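Local coordinates for protein purine nucleoside phosphorylase (Anopheles gambiae, PDB 2P4S) that cleaves the N-glycosidic bond of inosine, guanosine and their 2'-deoxy forms with phosphate, releasing purine base and pentose-1-phosphate for purine salvage, at residues Thr94-Leu108 with Asp129-Phe141. Residues are numbered along the deposited sequence; the frame is centred on the assembly and turned at random.
Sequences TLQEIATYLLERTEL and DVDSFDYETIPHF
Packing of an N-terminal helix on an edge strand of the central mixed sheet, here helix 92-105 on strand 130-134 and the loop that follows it, joins Leu102 to Phe133 and Tyr101 to Pro139 in two neighbouring CH-pi contacts. The Leu102 and Phe133 side chains run antiparallel alongside each other, and CD2 of Leu102 stands 3.7 Å from the centroid of the Phe133 ring and only 6° off its normal, while Arg105 CB abuts the ring edge. On the adjoining residue, Tyr101, Pro139 CD sits over the centre of the ring, 3.4 Å from its centroid. With CG anti to the backbone N (chi1 178°) the Tyr101 ring extends toward the 137-139 loop. Arg105 covers the opposite face: its CD leans on the rim, and its guanidinium has Tyr101 CE1 over one face and gives, from NH1 and within its own plane, a 2.8 Å hydrogen bond to a lone pair of Tyr101 O.

In this PNP/MTAP-family fold the strand pairs antiparallel with strand 152-158, and segment 94-105 runs roughly antiparallel to it, with 140° between their N-to-C directions and with Leu95 and Ala99 packing on helix 178-191. After 135-137 a type II turn, Ile138 to Phe141, extends the contact along the N-terminal half of the helix, where Ile98 CG2 meets Ile138 CG2 at 3.7 Å and also reaches Phe141, whose side chain neighbours the phosphate-site residue Phe170. His140 has Thr94 CG2 over one ring face, and its NE2 gives Glu97 OE1 a 3.3 Å hydrogen bond that lies in the ring plane but arrives from above the carboxylate plane. At the far end Thr106 OG1 donates to Asp131 OD2, although the modelled bond is doubtfully short, and accepts from Leu108 N in an ST turn.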
loop_
_atom_site.group_PDB
_atom_site.type_symbol
_atom_site.label_atom_id
_atom_site.label_comp_id
_atom_site.label_asym_id
_atom_site.label_seq_id
_atom_site.Cartn_x
_atom_site.Cartn_y
_atom_site.Cartn_z
ATOM N N THR A 94 -9.684 -28.046 -0.266
ATOM C CA THR A 94 -9.116 -27.959 -1.597
ATOM C C THR A 94 -7.607 -28.195 -1.578
ATOM O O THR A 94 -7.091 -28.893 -2.437
ATOM C CB THR A 94 -9.398 -26.587 -2.235
ATOM O OG1 THR A 94 -10.807 -26.395 -2.321
ATOM C CG2 THR A 94 -8.773 -26.463 -3.634
ATOM N N LEU A 95 -6.915 -27.607 -0.601
ATOM C CA LEU A 95 -5.454 -27.717 -0.492
ATOM C C LEU A 95 -5.055 -29.159 -0.199
ATOM O O LEU A 95 -4.116 -29.689 -0.802
ATOM C CB LEU A 95 -4.891 -26.723 0.564
ATOM C CG LEU A 95 -5.035 -25.248 0.126
ATOM C CD1 LEU A 95 -4.760 -24.247 1.226
ATOM C CD2 LEU A 95 -4.143 -24.961 -1.084
ATOM N N GLN A 96 -5.795 -29.795 0.707
ATOM C CA GLN A 96 -5.623 -31.228 0.924
ATOM C C GLN A 96 -5.924 -32.078 -0.356
ATOM O O GLN A 96 -5.183 -33.022 -0.624
ATOM C CB GLN A 96 -6.351 -31.702 2.199
ATOM C CG GLN A 96 -6.015 -33.162 2.622
ATOM C CD GLN A 96 -4.649 -33.328 3.294
ATOM O OE1 GLN A 96 -3.739 -33.970 2.750
ATOM N NE2 GLN A 96 -4.513 -32.773 4.492
ATOM N N GLU A 97 -6.933 -31.714 -1.165
ATOM C CA GLU A 97 -7.126 -32.317 -2.506
ATOM C C GLU A 97 -5.807 -32.293 -3.324
ATOM O O GLU A 97 -5.355 -33.338 -3.871
ATOM C CB GLU A 97 -8.191 -31.570 -3.357
ATOM C CG GLU A 97 -9.697 -31.614 -2.969
ATOM C CD GLU A 97 -10.573 -30.684 -3.908
ATOM O OE1 GLU A 97 -10.302 -30.646 -5.162
ATOM O OE2 GLU A 97 -11.528 -29.997 -3.412
ATOM N N ILE A 98 -5.226 -31.093 -3.446
ATOM C CA ILE A 98 -3.992 -30.903 -4.203
ATOM C C ILE A 98 -2.857 -31.740 -3.589
ATOM O O ILE A 98 -2.107 -32.422 -4.311
ATOM C CB ILE A 98 -3.580 -29.371 -4.307
ATOM C CG1 ILE A 98 -4.777 -28.504 -4.739
ATOM C CG2 ILE A 98 -2.319 -29.188 -5.172
ATOM C CD1 ILE A 98 -4.500 -26.974 -4.739
ATOM N N ALA A 99 -2.735 -31.706 -2.263
ATOM C CA ALA A 99 -1.656 -32.469 -1.601
ATOM C C ALA A 99 -1.820 -33.982 -1.918
ATOM O O ALA A 99 -0.875 -34.652 -2.364
ATOM C CB ALA A 99 -1.651 -32.220 -0.069
ATOM N N THR A 100 -3.048 -34.485 -1.690
ATOM C CA THR A 100 -3.407 -35.909 -1.897
ATOM C C THR A 100 -3.152 -36.317 -3.343
ATOM O O THR A 100 -2.536 -37.366 -3.573
ATOM C CB THR A 100 -4.851 -36.220 -1.451
ATOM O OG1 THR A 100 -4.923 -36.131 -0.021
ATOM C CG2 THR A 100 -5.235 -37.655 -1.829
ATOM N N TYR A 101 -3.552 -35.447 -4.286
ATOM C CA TYR A 101 -3.284 -35.642 -5.710
ATOM C C TYR A 101 -1.819 -35.964 -5.989
ATOM O O TYR A 101 -1.485 -36.879 -6.745
ATOM C CB TYR A 101 -3.701 -34.401 -6.522
ATOM C CG TYR A 101 -3.409 -34.537 -7.988
ATOM C CD1 TYR A 101 -4.346 -35.133 -8.858
ATOM C CD2 TYR A 101 -2.193 -34.098 -8.517
ATOM C CE1 TYR A 101 -4.072 -35.289 -10.211
ATOM C CE2 TYR A 101 -1.898 -34.248 -9.864
ATOM C CZ TYR A 101 -2.862 -34.849 -10.721
ATOM O OH TYR A 101 -2.556 -35.023 -12.067
ATOM N N LEU A 102 -0.936 -35.169 -5.415
ATOM C CA LEU A 102 0.503 -35.367 -5.632
ATOM C C LEU A 102 1.033 -36.575 -4.825
ATOM O O LEU A 102 1.846 -37.336 -5.311
ATOM C CB LEU A 102 1.251 -34.069 -5.246
ATOM C CG LEU A 102 0.903 -32.813 -6.089
ATOM C CD1 LEU A 102 1.302 -31.495 -5.391
ATOM C CD2 LEU A 102 1.578 -32.938 -7.431
ATOM N N LEU A 103 0.589 -36.718 -3.586
ATOM C CA LEU A 103 1.048 -37.811 -2.720
ATOM C C LEU A 103 0.702 -39.190 -3.300
ATOM O O LEU A 103 1.453 -40.127 -3.087
ATOM C CB LEU A 103 0.449 -37.682 -1.320
ATOM C CG LEU A 103 0.971 -36.557 -0.418
ATOM C CD1 LEU A 103 0.084 -36.433 0.838
ATOM C CD2 LEU A 103 2.413 -36.771 -0.066
ATOM N N GLU A 104 -0.429 -39.270 -4.027
ATOM C CA GLU A 104 -0.868 -40.446 -4.806
ATOM C C GLU A 104 0.003 -40.741 -6.005
ATOM O O GLU A 104 0.114 -41.897 -6.442
ATOM C CB GLU A 104 -2.337 -40.280 -5.228
ATOM C CG GLU A 104 -3.272 -40.520 -4.016
ATOM C CD GLU A 104 -4.763 -40.273 -4.291
ATOM O OE1 GLU A 104 -5.123 -39.720 -5.377
ATOM O OE2 GLU A 104 -5.581 -40.602 -3.378
ATOM N N ARG A 105 0.690 -39.721 -6.508
ATOM C CA ARG A 105 1.466 -39.863 -7.745
ATOM C C ARG A 105 2.984 -39.834 -7.600
ATOM O O ARG A 105 3.702 -39.896 -8.586
ATOM C CB ARG A 105 0.971 -38.849 -8.788
ATOM C CG ARG A 105 -0.422 -39.199 -9.210
ATOM C CD ARG A 105 -1.154 -38.084 -9.921
ATOM N NE ARG A 105 -2.484 -38.557 -10.297
ATOM C CZ ARG A 105 -3.528 -38.635 -9.480
ATOM N NH1 ARG A 105 -3.445 -38.253 -8.214
ATOM N NH2 ARG A 105 -4.685 -39.095 -9.950
ATOM N N THR A 106 3.475 -39.720 -6.378
ATOM C CA THR A 106 4.890 -39.904 -6.106
ATOM C C THR A 106 5.004 -40.672 -4.790
ATOM O O THR A 106 4.172 -40.506 -3.886
ATOM C CB THR A 106 5.721 -38.533 -6.061
ATOM O OG1 THR A 106 7.117 -38.808 -5.867
ATOM C CG2 THR A 106 5.232 -37.555 -4.955
ATOM N N GLU A 107 6.022 -41.506 -4.683
ATOM C CA GLU A 107 6.344 -42.143 -3.407
ATOM C C GLU A 107 7.239 -41.289 -2.488
ATOM O O GLU A 107 7.410 -41.602 -1.312
ATOM C CB GLU A 107 7.032 -43.478 -3.680
ATOM C CG GLU A 107 6.035 -44.564 -4.104
ATOM C CD GLU A 107 6.667 -45.943 -4.016
ATOM O OE1 GLU A 107 6.456 -46.633 -2.974
ATOM O OE2 GLU A 107 7.411 -46.303 -4.965
ATOM N N LEU A 108 7.821 -40.233 -3.059
ATOM C CA LEU A 108 8.733 -39.326 -2.350
ATOM C C LEU A 108 7.990 -38.610 -1.233
ATOM O O LEU A 108 6.838 -38.189 -1.417
ATOM C CB LEU A 108 9.328 -38.339 -3.323
ATOM C CG LEU A 108 10.743 -38.614 -3.831
ATOM C CD1 LEU A 108 10.804 -39.021 -5.378
ATOM C CD2 LEU A 108 11.535 -37.316 -3.582
ATOM N N ASP A 129 16.172 -39.151 -9.696
ATOM C CA ASP A 129 14.979 -39.971 -9.461
ATOM C C ASP A 129 13.720 -39.120 -9.348
ATOM O O ASP A 129 12.980 -39.225 -8.343
ATOM C CB ASP A 129 15.112 -40.683 -8.133
ATOM C CG ASP A 129 15.669 -42.052 -8.259
ATOM O OD1 ASP A 129 14.822 -42.996 -8.267
ATOM O OD2 ASP A 129 16.933 -42.172 -8.314
ATOM N N VAL A 130 13.481 -38.276 -10.354
ATOM C CA VAL A 130 12.405 -37.268 -10.264
ATOM C C VAL A 130 10.993 -37.769 -10.647
ATOM O O VAL A 130 10.839 -38.576 -11.561
ATOM C CB VAL A 130 12.762 -35.941 -11.032
ATOM C CG1 VAL A 130 14.178 -35.534 -10.727
ATOM C CG2 VAL A 130 12.606 -36.102 -12.523
ATOM N N ASP A 131 9.987 -37.303 -9.896
ATOM C CA ASP A 131 8.601 -37.228 -10.347
ATOM C C ASP A 131 8.295 -35.749 -10.628
ATOM O O ASP A 131 8.389 -34.898 -9.762
ATOM C CB ASP A 131 7.632 -37.841 -9.322
ATOM C CG ASP A 131 7.968 -39.312 -9.007
ATOM O OD1 ASP A 131 8.010 -40.139 -9.948
ATOM O OD2 ASP A 131 8.183 -39.660 -7.825
ATOM N N SER A 132 7.973 -35.454 -11.876
ATOM C CA SER A 132 7.783 -34.090 -12.326
ATOM C C SER A 132 6.314 -33.847 -12.720
ATOM O O SER A 132 5.676 -34.709 -13.345
ATOM C CB SER A 132 8.705 -33.838 -13.490
ATOM O OG SER A 132 8.567 -32.492 -13.906
ATOM N N PHE A 133 5.774 -32.701 -12.320
ATOM C CA PHE A 133 4.388 -32.343 -12.641
ATOM C C PHE A 133 4.287 -30.958 -13.254
ATOM O O PHE A 133 4.490 -29.976 -12.543
ATOM C CB PHE A 133 3.484 -32.350 -11.406
ATOM C CG PHE A 133 3.447 -33.640 -10.672
ATOM C CD1 PHE A 133 2.402 -34.550 -10.895
ATOM C CD2 PHE A 133 4.438 -33.952 -9.731
ATOM C CE1 PHE A 133 2.355 -35.752 -10.192
ATOM C CE2 PHE A 133 4.416 -35.156 -9.031
ATOM C CZ PHE A 133 3.374 -36.068 -9.262
ATOM N N ASP A 134 3.945 -30.868 -14.543
ATOM C CA ASP A 134 3.636 -29.568 -15.128
ATOM C C ASP A 134 2.535 -28.923 -14.320
ATOM O O ASP A 134 1.598 -29.612 -13.915
ATOM C CB ASP A 134 3.233 -29.704 -16.598
ATOM C CG ASP A 134 4.426 -29.964 -17.495
ATOM O OD1 ASP A 134 5.539 -30.140 -16.941
ATOM O OD2 ASP A 134 4.265 -30.007 -18.744
ATOM N N TYR A 135 2.662 -27.614 -14.041
ATOM C CA TYR A 135 1.626 -26.873 -13.279
ATOM C C TYR A 135 0.254 -26.968 -13.907
ATOM O O TYR A 135 -0.734 -26.992 -13.193
ATOM C CB TYR A 135 1.967 -25.389 -13.064
ATOM C CG TYR A 135 3.179 -25.114 -12.154
ATOM C CD1 TYR A 135 3.683 -26.112 -11.271
ATOM C CD2 TYR A 135 3.811 -23.857 -12.170
ATOM C CE1 TYR A 135 4.790 -25.855 -10.433
ATOM C CE2 TYR A 135 4.914 -23.582 -11.349
ATOM C CZ TYR A 135 5.399 -24.581 -10.502
ATOM O OH TYR A 135 6.467 -24.305 -9.739
ATOM N N GLU A 136 0.208 -27.013 -15.238
ATOM C CA GLU A 136 -1.039 -27.168 -16.024
ATOM C C GLU A 136 -1.901 -28.380 -15.614
ATOM O O GLU A 136 -3.122 -28.316 -15.682
ATOM C CB GLU A 136 -0.714 -27.311 -17.530
ATOM C CG GLU A 136 -0.301 -26.020 -18.236
ATOM C CD GLU A 136 1.143 -25.467 -17.862
ATOM O OE1 GLU A 136 2.030 -26.202 -17.317
ATOM O OE2 GLU A 136 1.380 -24.261 -18.142
ATOM N N THR A 137 -1.241 -29.458 -15.184
ATOM C CA THR A 137 -1.870 -30.721 -14.839
ATOM C C THR A 137 -2.252 -30.862 -13.375
ATOM O O THR A 137 -2.975 -31.780 -13.009
ATOM C CB THR A 137 -0.971 -31.914 -15.208
ATOM O OG1 THR A 137 -0.007 -32.139 -14.165
ATOM C CG2 THR A 137 -0.273 -31.708 -16.515
ATOM N N ILE A 138 -1.770 -29.968 -12.515
ATOM C CA ILE A 138 -2.090 -30.074 -11.098
ATOM C C ILE A 138 -3.453 -29.401 -10.801
ATOM O O ILE A 138 -3.657 -28.250 -11.159
ATOM C CB ILE A 138 -0.964 -29.503 -10.175
ATOM C CG1 ILE A 138 0.415 -30.103 -10.543
ATOM C CG2 ILE A 138 -1.307 -29.771 -8.684
ATOM C CD1 ILE A 138 1.616 -29.341 -9.938
ATOM N N PRO A 139 -4.403 -30.137 -10.201
ATOM C CA PRO A 139 -5.684 -29.507 -9.900
ATOM C C PRO A 139 -5.531 -28.184 -9.160
ATOM O O PRO A 139 -4.790 -28.108 -8.178
ATOM C CB PRO A 139 -6.411 -30.544 -9.023
ATOM C CG PRO A 139 -5.489 -31.696 -8.878
ATOM C CD PRO A 139 -4.395 -31.561 -9.853
ATOM N N HIS A 140 -6.217 -27.158 -9.675
ATOM C CA HIS A 140 -6.308 -25.807 -9.057
ATOM C C HIS A 140 -5.017 -25.012 -9.070
ATOM O O HIS A 140 -4.911 -24.014 -8.375
ATOM C CB HIS A 140 -6.804 -25.886 -7.597
ATOM C CG HIS A 140 -8.082 -26.634 -7.448
ATOM N ND1 HIS A 140 -9.271 -26.172 -7.975
ATOM C CD2 HIS A 140 -8.358 -27.828 -6.868
ATOM C CE1 HIS A 140 -10.231 -27.043 -7.710
ATOM N NE2 HIS A 140 -9.705 -28.050 -7.033
ATOM N N PHE A 141 -4.033 -25.455 -9.832
ATOM C CA PHE A 141 -2.750 -24.787 -9.815
ATOM C C PHE A 141 -2.680 -23.598 -10.804
ATOM O O PHE A 141 -3.121 -23.711 -11.962
ATOM C CB PHE A 141 -1.644 -25.778 -10.115
ATOM C CG PHE A 141 -0.606 -25.851 -9.029
ATOM C CD1 PHE A 141 -0.954 -26.276 -7.765
ATOM C CD2 PHE A 141 0.708 -25.515 -9.276
ATOM C CE1 PHE A 141 0.004 -26.371 -6.743
ATOM C CE2 PHE A 141 1.688 -25.589 -8.235
ATOM C CZ PHE A 141 1.315 -26.030 -6.983
#